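Local coordinates for protein probable UbiX-like flavin prenyltransferase (Escherichia coli, PDB 1SBZ) that probably transfers a dimethylallyl group to reduced FMN, making the prenylated flavin cofactor used by a partner phenolic acid decarboxylase, at residues G16-Q21 with H164-V169. Numbering follows the deposited sequence.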
loop_
_atom_site.group_PDB
_atom_site.type_symbol
_atom_site.label_atom_id
_atom_site.label_comp_id
_atom_site.label_asym_id
_atom_site.label_seq_id
_atom_site.Cartn_x
_atom_site.Cartn_y
_atom_site.Cartn_z
ATOM N N GLY D 16 1.525 -16.524 -33.568
ATOM C CA GLY D 16 0.572 -17.573 -33.197
ATOM C C GLY D 16 0.601 -18.748 -34.155
ATOM O O GLY D 16 0.664 -19.908 -33.733
ATOM N N VAL D 17 0.555 -18.448 -35.449
ATOM C CA VAL D 17 0.605 -19.477 -36.496
ATOM C C VAL D 17 1.885 -20.312 -36.408
ATOM O O VAL D 17 1.830 -21.538 -36.502
ATOM C CB VAL D 17 0.461 -18.868 -37.914
ATOM C CG1 VAL D 17 0.480 -19.966 -38.990
ATOM C CG2 VAL D 17 -0.816 -18.045 -38.014
ATOM N N ALA D 18 3.024 -19.644 -36.209
ATOM C CA ALA D 18 4.306 -20.329 -36.111
ATOM C C ALA D 18 4.392 -21.236 -34.880
ATOM O O ALA D 18 4.930 -22.340 -34.961
ATOM C CB ALA D 18 5.446 -19.334 -36.121
ATOM N N LEU D 19 3.868 -20.768 -33.750
ATOM C CA LEU D 19 3.833 -21.585 -32.537
ATOM C C LEU D 19 2.938 -22.811 -32.729
ATOM O O LEU D 19 3.289 -23.916 -32.294
ATOM C CB LEU D 19 3.402 -20.756 -31.322
ATOM C CG LEU D 19 3.197 -21.478 -29.983
ATOM C CD1 LEU D 19 3.873 -20.715 -28.856
ATOM C CD2 LEU D 19 1.713 -21.660 -29.703
ATOM N N LEU D 20 1.790 -22.607 -33.379
ATOM C CA LEU D 20 0.873 -23.701 -33.694
ATOM C C LEU D 20 1.482 -24.697 -34.673
ATOM O O LEU D 20 1.264 -25.903 -34.543
ATOM C CB LEU D 20 -0.454 -23.171 -34.249
ATOM C CG LEU D 20 -1.494 -22.625 -33.273
ATOM C CD1 LEU D 20 -2.600 -21.937 -34.052
ATOM C CD2 LEU D 20 -2.065 -23.727 -32.394
ATOM N N GLN D 21 2.235 -24.192 -35.651
ATOM C CA GLN D 21 2.970 -25.045 -36.587
ATOM C C GLN D 21 3.999 -25.918 -35.865
ATOM O O GLN D 21 4.057 -27.127 -36.090
ATOM C CB GLN D 21 3.666 -24.199 -37.654
ATOM C CG GLN D 21 2.754 -23.723 -38.780
ATOM C CD GLN D 21 3.366 -22.605 -39.606
ATOM O OE1 GLN D 21 4.352 -21.987 -39.200
ATOM N NE2 GLN D 21 2.777 -22.341 -40.765
ATOM N N HIS D 164 12.573 -17.362 -33.213
ATOM C CA HIS D 164 13.300 -17.190 -31.972
ATOM C C HIS D 164 12.336 -16.916 -30.821
ATOM O O HIS D 164 12.495 -17.466 -29.738
ATOM C CB HIS D 164 14.326 -16.067 -32.092
ATOM C CG HIS D 164 15.203 -15.936 -30.887
ATOM N ND1 HIS D 164 16.273 -16.773 -30.652
ATOM C CD2 HIS D 164 15.148 -15.088 -29.832
ATOM C CE1 HIS D 164 16.851 -16.433 -29.512
ATOM N NE2 HIS D 164 16.190 -15.414 -28.995
ATOM N N VAL D 165 11.345 -16.057 -31.067
ATOM C CA VAL D 165 10.319 -15.748 -30.074
ATOM C C VAL D 165 9.575 -17.025 -29.705
ATOM O O VAL D 165 9.443 -17.347 -28.528
ATOM C CB VAL D 165 9.323 -14.660 -30.577
ATOM C CG1 VAL D 165 8.139 -14.523 -29.633
ATOM C CG2 VAL D 165 10.029 -13.313 -30.744
ATOM N N VAL D 166 9.117 -17.754 -30.721
ATOM C CA VAL D 166 8.398 -19.012 -30.534
ATOM C C VAL D 166 9.201 -20.007 -29.687
ATOM O O VAL D 166 8.666 -20.585 -28.744
ATOM C CB VAL D 166 7.995 -19.651 -31.889
ATOM C CG1 VAL D 166 7.572 -21.107 -31.702
ATOM C CG2 VAL D 166 6.880 -18.849 -32.554
ATOM N N ALA D 167 10.477 -20.195 -30.022
ATOM C CA ALA D 167 11.369 -21.068 -29.241
ATOM C C ALA D 167 11.441 -20.678 -27.760
ATOM O O ALA D 167 11.411 -21.542 -26.885
ATOM C CB ALA D 167 12.766 -21.091 -29.846
ATOM N N ARG D 168 11.526 -19.378 -27.500
ATOM C CA ARG D 168 11.664 -18.859 -26.141
ATOM C C ARG D 168 10.351 -18.920 -25.362
ATOM O O ARG D 168 10.362 -19.024 -24.132
ATOM C CB ARG D 168 12.230 -17.435 -26.163
ATOM C CG ARG D 168 13.601 -17.301 -26.860
ATOM C CD ARG D 168 14.834 -17.261 -25.930
ATOM N NE ARG D 168 14.662 -18.147 -24.784
ATOM C CZ ARG D 168 14.691 -17.773 -23.510
ATOM N NH1 ARG D 168 14.937 -16.517 -23.161
ATOM N NH2 ARG D 168 14.493 -18.685 -22.575
ATOM N N VAL D 169 9.228 -18.850 -26.081
ATOM C CA VAL D 169 7.911 -19.107 -25.495
ATOM C C VAL D 169 7.796 -20.591 -25.103
ATOM O O VAL D 169 7.418 -20.906 -23.973
ATOM C CB VAL D 169 6.746 -18.676 -26.437
ATOM C CG1 VAL D 169 5.389 -19.057 -25.848
ATOM C CG2 VAL D 169 6.788 -17.174 -26.697
#
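Val166 drives both of its methyls against helix 16-21, where both meet the backbone of Leu19 and CG2 also reaches Ala18. CG2 lies 3.9 Å from Ala18 CB and 3.8 Å from Leu19 N, so one methyl bears on a side chain and on backbone at once. CG1 rests 3.9 Å from Leu19 CA. The torsion of Val166 decides which methyl lies nearer Ala18: CG1 is anti to the backbone N of Val166 (chi1 166°), while CG2 stands beside that nitrogen and takes the Ala18 side.

One turn further along helix 158-170, Val169 makes the second touch. Its CG1 meets Leu19 CD1 at 3.8 Å, the two side chains crossing at about a right angle. Leu19 holds CG anti to its own nitrogen (chi1 175°), which carries CD1 out to Val169; Val166 meets the same residue close to its backbone.

The side-chain contacts are all apolar, with one methyl also resting against the amide nitrogen of Leu19, and the four touching residues are buried. CA of Leu19 and CA of Val166 are 5.6 Å apart; the short helical segments approach to 9.5 Å between axes and cross at -58°, a spacing consistent with the small side chain of Ala18.

The same helix adds to the contact at both ends: Val162 also touches Ala18, and Leu170 touches Leu19. Arg168, which takes no part in this contact, forms salt bridges with Asp171 and with Glu113 of a neighbouring subunit in the dodecamer.

Beneath lies the parallel sheet of this Rossmann-like flavoprotein fold. Leu19 reaches Val5 of strand 2-7 and Ile82 and Ile84 of strand 80-86, and Val169 also meets Ile82, joining the first helix and the C-terminal one over two adjacent central strands.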